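Local coordinates for protein carbohydrate kinase, FGGY (Novosphingobium aromaticivorans, PDB 3H6E) that probably transfers a phosphate from ATP to a sugar or related polyol, as FGGY carbohydrate kinases do, at residues 8-16 against 69-77; 156-164 against 209-217. All blocks are in the same frame, centred on the assembly; numbering follows the deposited sequence.

How the contacts relate
Both contacts belong to the N-terminal half of the chain and lie on the same side of its centre, their own centres about 14 Å apart. They follow in series: contact 1 pairs strand 9-13 with strand 71-76 inside a six-stranded mixed sheet, and contact 2 joins the end of helix 152-159 and the loop after it to strand 207-210, an outermost strand of that sheet, and to the start of helix 213-219. They touch directly where I11, I72 and P74 of contact 1 pack on L160, L211 and A157 of contact 2. One contact therefore builds the middle of the sheet and the other fastens a helix end and its loop to the border.

Contact 1: 8-16 against 69-77; sequences TIVIDLGKT and VTTIVPVGH
I9, I11 and I72 form the apolar centre of two neighbouring parallel strands, 9-13 and 71-76, in the mixed sheet of an actin-like ATPase domain, the fold to which FGGY kinases belong. On this face I11 CD1 reaches across to I72 CG2 at 3.7 Å, the two chains slanting past each other, and I11 CG1 lies beside P74. I9 CD1 meets V69 CG1 at 3.6 Å, nearly at right angles, and closes the layer at the strand starts. The face carrying V10, V73 and V75 is filled by branched methyls: V10 CG2 lies alongside V73 CG1, and V10 CG1 meets V75 CG2 at 3.9 Å. D12 swings its carboxylate to the side opposite its own N (chi1 -168°), which brings OD1 to 3.5 Å from V75 CG1, while OD2 has a weak hydrogen bond to S426.

Five N-H···O bonds lace the backbones in the alternating parallel pattern, among them V73 N to I9 O at 3.0 Å and V75 N to I11 O at 2.7 Å. L13 N ends the ladder on V75 O, and L13 then centres an inverse gamma turn that takes the chain out of the strand. Beyond it H77, with CG set between N and the carbonyl carbon (chi1 74°), presents one ring face to K15 CD in a CH-pi contact, offset toward the rim and 3.9 Å from the centroid. K15 NZ itself is held by a salt bridge to D95. An alanine at H77 lacks the ring, and the K15 methylenes, without that flat surface, would probably be freer to turn even with NZ still tied. At the ring edge, L13 O approaches H77 CD2, 3.4 Å away.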
# COMPACT_ATOMS: atom_id res chain seq x y z
N THR A 8 8.21 22.44 -6.12
CA THR A 8 7.24 21.36 -6.10
C THR A 8 6.79 21.00 -4.69
O THR A 8 7.55 21.13 -3.73
CB THR A 8 7.79 20.11 -6.80
OG1 THR A 8 9.08 19.81 -6.26
CG2 THR A 8 7.91 20.35 -8.29
N ILE A 9 5.54 20.56 -4.56
CA ILE A 9 4.96 20.25 -3.26
C ILE A 9 4.10 18.99 -3.30
O ILE A 9 3.20 18.86 -4.13
CB ILE A 9 4.11 21.42 -2.74
CG1 ILE A 9 4.97 22.67 -2.55
CG2 ILE A 9 3.42 21.03 -1.44
CD1 ILE A 9 4.17 23.95 -2.35
N VAL A 10 4.38 18.07 -2.39
CA VAL A 10 3.61 16.84 -2.30
C VAL A 10 2.74 16.84 -1.05
O VAL A 10 3.23 17.06 0.06
CB VAL A 10 4.52 15.60 -2.27
CG1 VAL A 10 3.69 14.33 -2.36
CG2 VAL A 10 5.55 15.66 -3.40
N ILE A 11 1.45 16.60 -1.23
CA ILE A 11 0.54 16.45 -0.09
C ILE A 11 0.17 14.98 0.09
O ILE A 11 -0.51 14.40 -0.75
CB ILE A 11 -0.73 17.30 -0.27
CG1 ILE A 11 -1.04 17.49 -1.75
CG2 ILE A 11 -0.55 18.66 0.38
CD1 ILE A 11 -2.01 18.62 -2.03
N ASP A 12 0.64 14.39 1.18
CA ASP A 12 0.41 12.97 1.44
C ASP A 12 -0.53 12.78 2.62
O ASP A 12 -0.09 12.65 3.77
CB ASP A 12 1.73 12.25 1.70
CG ASP A 12 1.58 10.74 1.68
OD1 ASP A 12 0.45 10.26 1.89
OD2 ASP A 12 2.58 10.04 1.45
N LEU A 13 -1.82 12.76 2.33
CA LEU A 13 -2.83 12.64 3.36
C LEU A 13 -3.19 11.17 3.61
O LEU A 13 -4.25 10.69 3.21
CB LEU A 13 -4.05 13.47 2.96
CG LEU A 13 -3.56 14.87 2.59
CD1 LEU A 13 -4.46 15.56 1.59
CD2 LEU A 13 -3.36 15.73 3.84
N GLY A 14 -2.27 10.47 4.26
CA GLY A 14 -2.45 9.06 4.55
C GLY A 14 -3.46 8.81 5.65
O GLY A 14 -4.17 9.72 6.07
N LYS A 15 -3.51 7.57 6.13
CA LYS A 15 -4.52 7.19 7.10
C LYS A 15 -4.16 7.61 8.52
O LYS A 15 -5.03 8.07 9.27
CB LYS A 15 -4.79 5.68 7.03
CG LYS A 15 -6.07 5.27 7.74
CD LYS A 15 -7.20 6.25 7.46
CE LYS A 15 -8.55 5.69 7.89
NZ LYS A 15 -8.55 5.22 9.30
N THR A 16 -2.90 7.45 8.90
CA THR A 16 -2.47 7.80 10.25
C THR A 16 -1.65 9.09 10.28
O THR A 16 -1.63 9.80 11.29
CB THR A 16 -1.67 6.65 10.92
OG1 THR A 16 -0.38 6.54 10.32
CG2 THR A 16 -2.42 5.34 10.77
N VAL A 69 7.44 27.56 -6.71
CA VAL A 69 6.60 26.37 -6.85
C VAL A 69 5.85 26.35 -8.18
O VAL A 69 5.11 27.28 -8.52
CB VAL A 69 5.61 26.24 -5.67
CG1 VAL A 69 4.81 24.95 -5.80
CG2 VAL A 69 6.36 26.29 -4.35
N THR A 70 6.05 25.27 -8.93
CA THR A 70 5.46 25.14 -10.26
C THR A 70 4.55 23.93 -10.38
O THR A 70 3.87 23.75 -11.39
CB THR A 70 6.55 25.06 -11.34
OG1 THR A 70 7.39 23.93 -11.10
CG2 THR A 70 7.40 26.32 -11.34
N THR A 71 4.52 23.09 -9.35
CA THR A 71 3.70 21.88 -9.37
C THR A 71 3.37 21.37 -7.97
O THR A 71 4.22 21.37 -7.07
CB THR A 71 4.39 20.74 -10.15
OG1 THR A 71 4.58 21.13 -11.52
CG2 THR A 71 3.55 19.48 -10.11
N ILE A 72 2.12 20.95 -7.79
CA ILE A 72 1.71 20.21 -6.60
C ILE A 72 1.15 18.86 -7.04
O ILE A 72 0.40 18.77 -8.00
CB ILE A 72 0.61 20.95 -5.81
CG1 ILE A 72 1.06 22.36 -5.44
CG2 ILE A 72 0.24 20.16 -4.56
CD1 ILE A 72 -0.03 23.15 -4.76
N VAL A 73 1.53 17.80 -6.33
CA VAL A 73 0.99 16.48 -6.60
C VAL A 73 0.43 15.83 -5.33
O VAL A 73 1.14 15.68 -4.34
CB VAL A 73 2.02 15.56 -7.28
CG1 VAL A 73 3.43 15.89 -6.82
CG2 VAL A 73 1.67 14.09 -7.05
N PRO A 74 -0.85 15.45 -5.37
CA PRO A 74 -1.62 14.92 -4.24
C PRO A 74 -1.43 13.42 -4.06
O PRO A 74 -1.28 12.70 -5.05
CB PRO A 74 -3.08 15.20 -4.63
CG PRO A 74 -3.02 15.98 -5.93
CD PRO A 74 -1.70 15.65 -6.55
N VAL A 75 -1.43 12.96 -2.82
CA VAL A 75 -1.30 11.54 -2.49
C VAL A 75 -2.30 11.19 -1.39
O VAL A 75 -2.37 11.88 -0.37
CB VAL A 75 0.11 11.19 -2.01
CG1 VAL A 75 0.18 9.73 -1.59
CG2 VAL A 75 1.13 11.48 -3.10
N GLY A 76 -3.05 10.12 -1.60
CA GLY A 76 -4.06 9.72 -0.63
C GLY A 76 -4.06 8.24 -0.33
O GLY A 76 -3.82 7.41 -1.20
N HIS A 77 -4.32 7.91 0.93
CA HIS A 77 -4.53 6.52 1.31
C HIS A 77 -5.77 6.00 0.58
O HIS A 77 -6.61 6.78 0.13
CB HIS A 77 -4.71 6.41 2.83
CG HIS A 77 -6.03 6.90 3.31
ND1 HIS A 77 -7.16 6.12 3.31
CD2 HIS A 77 -6.41 8.10 3.82
CE1 HIS A 77 -8.18 6.81 3.79
NE2 HIS A 77 -7.75 8.02 4.10

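Contact 2: 156-164 against 209-217; sequences WAWFLTGRA and GALLPAIAE
L160 and I215 meet at about a right angle where the chain leaving helix 152-159 passes the start of helix 213-219. I215 points at the other segment, and its CD1 lies 4.1 Å from L160 CD2 and 3.6 Å from L160 CA. The same methyl reaches F159 CD2 at 4.2 Å, coming obliquely to the ring, which has W156 CZ3 over one face, near the rim. L211 starts away from 156-164, but its chi1 of -155° and bent chi2 return CD1 to L160 CB, 3.6 Å off. Across the L160 peptide from L211 CD1, L212 extends its two methyls along T161 and G162, with CD2 3.7 Å from G162 N.

Two hydrogen bonds join the segments beside this apolar cluster. L212 N donates to L160 O at 2.8 Å, an almost straight bond (168° at the hydrogen) that reaches the carbonyl from 28° outside its plane. T161 OG1 donates to A210 O at 3.2 Å from well above the carbonyl plane. G209 has backbone angles that call for glycine, and a CB there would crowd T161 OG1. L160 and L211 touch V227, L160 also touches I72, and R163 NE bonds to V208 O. The end of helix 152-159 and the loop after it dock on the strand-to-helix connection at the sheet border, with L212 in the N-cap position before helix 213-219, in the FGGY N-terminal domain.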
# COMPACT_ATOMS: atom_id res chain seq x y z
N TRP A 156 -8.36 16.03 -3.04
CA TRP A 156 -7.51 17.14 -2.66
C TRP A 156 -7.04 17.92 -3.87
O TRP A 156 -6.80 19.12 -3.78
CB TRP A 156 -6.35 16.62 -1.81
CG TRP A 156 -6.86 16.05 -0.53
CD1 TRP A 156 -6.92 14.73 -0.18
CD2 TRP A 156 -7.45 16.78 0.55
NE1 TRP A 156 -7.49 14.60 1.07
CE2 TRP A 156 -7.82 15.84 1.53
CE3 TRP A 156 -7.70 18.14 0.78
CZ2 TRP A 156 -8.42 16.22 2.74
CZ3 TRP A 156 -8.29 18.51 1.97
CH2 TRP A 156 -8.65 17.55 2.94
N ALA A 157 -6.95 17.24 -5.01
CA ALA A 157 -6.60 17.91 -6.26
C ALA A 157 -7.77 18.74 -6.79
O ALA A 157 -7.59 19.57 -7.68
CB ALA A 157 -6.13 16.90 -7.30
N TRP A 158 -8.96 18.52 -6.25
CA TRP A 158 -10.14 19.30 -6.62
C TRP A 158 -10.32 20.43 -5.61
O TRP A 158 -10.92 21.47 -5.91
CB TRP A 158 -11.38 18.41 -6.65
CG TRP A 158 -12.69 19.15 -6.55
CD1 TRP A 158 -13.51 19.50 -7.59
CD2 TRP A 158 -13.32 19.62 -5.36
NE1 TRP A 158 -14.62 20.17 -7.10
CE2 TRP A 158 -14.52 20.25 -5.74
CE3 TRP A 158 -12.99 19.58 -4.00
CZ2 TRP A 158 -15.40 20.83 -4.82
CZ3 TRP A 158 -13.86 20.15 -3.08
CH2 TRP A 158 -15.05 20.77 -3.49
N PHE A 159 -9.80 20.21 -4.41
CA PHE A 159 -9.80 21.20 -3.35
C PHE A 159 -8.99 22.41 -3.77
O PHE A 159 -9.30 23.54 -3.41
CB PHE A 159 -9.20 20.58 -2.08
CG PHE A 159 -9.28 21.45 -0.87
CD1 PHE A 159 -10.39 21.42 -0.04
CD2 PHE A 159 -8.22 22.29 -0.53
CE1 PHE A 159 -10.46 22.22 1.08
CE2 PHE A 159 -8.29 23.09 0.59
CZ PHE A 159 -9.41 23.05 1.40
N LEU A 160 -7.94 22.17 -4.55
CA LEU A 160 -7.01 23.21 -4.98
C LEU A 160 -7.28 23.68 -6.41
O LEU A 160 -6.62 24.60 -6.89
CB LEU A 160 -5.57 22.69 -4.95
CG LEU A 160 -4.98 22.02 -3.71
CD1 LEU A 160 -3.74 21.23 -4.10
CD2 LEU A 160 -4.66 23.04 -2.63
N THR A 161 -8.24 23.05 -7.08
CA THR A 161 -8.34 23.22 -8.53
C THR A 161 -9.76 23.42 -9.06
O THR A 161 -9.95 23.96 -10.15
CB THR A 161 -7.71 22.02 -9.26
OG1 THR A 161 -7.00 22.46 -10.42
CG2 THR A 161 -8.77 21.01 -9.64
N GLY A 162 -10.75 22.98 -8.29
CA GLY A 162 -12.14 23.09 -8.72
C GLY A 162 -12.56 22.02 -9.71
O GLY A 162 -13.74 21.81 -9.94
N ARG A 163 -11.59 21.33 -10.30
CA ARG A 163 -11.90 20.26 -11.24
C ARG A 163 -11.89 18.90 -10.56
O ARG A 163 -10.91 18.50 -9.94
CB ARG A 163 -10.94 20.27 -12.43
CG ARG A 163 -11.26 19.19 -13.46
CD ARG A 163 -10.81 19.58 -14.86
NE ARG A 163 -9.50 19.02 -15.20
CZ ARG A 163 -9.33 17.96 -15.98
NH1 ARG A 163 -10.37 17.33 -16.51
NH2 ARG A 163 -8.10 17.52 -16.25
N ALA A 164 -13.01 18.19 -10.70
CA ALA A 164 -13.13 16.84 -10.19
C ALA A 164 -12.59 15.84 -11.21
O ALA A 164 -12.89 15.93 -12.41
CB ALA A 164 -14.58 16.52 -9.87
N GLY A 209 -5.24 20.89 -13.32
CA GLY A 209 -5.43 22.28 -13.68
C GLY A 209 -4.59 23.22 -12.85
O GLY A 209 -3.80 22.79 -12.01
N ALA A 210 -4.76 24.52 -13.09
CA ALA A 210 -4.05 25.54 -12.33
C ALA A 210 -4.68 25.72 -10.96
O ALA A 210 -5.85 25.41 -10.76
CB ALA A 210 -4.03 26.85 -13.09
N LEU A 211 -3.88 26.22 -10.02
CA LEU A 211 -4.36 26.47 -8.67
C LEU A 211 -5.51 27.48 -8.70
O LEU A 211 -5.44 28.48 -9.41
CB LEU A 211 -3.22 27.02 -7.81
CG LEU A 211 -3.28 26.81 -6.30
CD1 LEU A 211 -3.30 25.32 -5.98
CD2 LEU A 211 -2.09 27.49 -5.62
N LEU A 212 -6.58 27.20 -7.95
CA LEU A 212 -7.70 28.12 -7.85
C LEU A 212 -7.23 29.50 -7.40
O LEU A 212 -6.44 29.61 -6.46
CB LEU A 212 -8.75 27.60 -6.87
CG LEU A 212 -10.10 27.19 -7.46
CD1 LEU A 212 -9.93 26.63 -8.86
CD2 LEU A 212 -10.82 26.20 -6.56
N PRO A 213 -7.70 30.56 -8.07
CA PRO A 213 -7.31 31.93 -7.73
C PRO A 213 -7.52 32.22 -6.25
O PRO A 213 -6.59 32.66 -5.57
CB PRO A 213 -8.27 32.78 -8.58
CG PRO A 213 -8.60 31.92 -9.74
CD PRO A 213 -8.63 30.51 -9.21
N ALA A 214 -8.72 31.95 -5.75
CA ALA A 214 -9.03 32.18 -4.34
C ALA A 214 -8.07 31.42 -3.43
O ALA A 214 -7.88 31.79 -2.28
CB ALA A 214 -10.46 31.79 -4.03
N ILE A 215 -7.48 30.35 -3.96
CA ILE A 215 -6.52 29.55 -3.19
C ILE A 215 -5.09 30.05 -3.38
O ILE A 215 -4.35 30.19 -2.40
CB ILE A 215 -6.61 28.05 -3.54
CG1 ILE A 215 -7.67 27.38 -2.67
CG2 ILE A 215 -5.27 27.37 -3.33
CD1 ILE A 215 -7.56 25.88 -2.64
N ALA A 216 -4.71 30.32 -4.62
CA ALA A 216 -3.39 30.87 -4.91
C ALA A 216 -3.16 32.09 -4.03
O ALA A 216 -2.03 32.43 -3.70
CB ALA A 216 -3.29 31.25 -6.38
N GLU A 217 -4.26 32.74 -3.65
CA GLU A 217 -4.22 33.95 -2.86
C GLU A 217 -3.71 33.71 -1.45
O GLU A 217 -2.58 34.08 -1.11
CB GLU A 217 -5.61 34.58 -2.80
CG GLU A 217 -5.59 36.07 -2.53
CD GLU A 217 -4.74 36.82 -3.54
OE1 GLU A 217 -4.60 36.33 -4.67
OE2 GLU A 217 -4.22 37.90 -3.19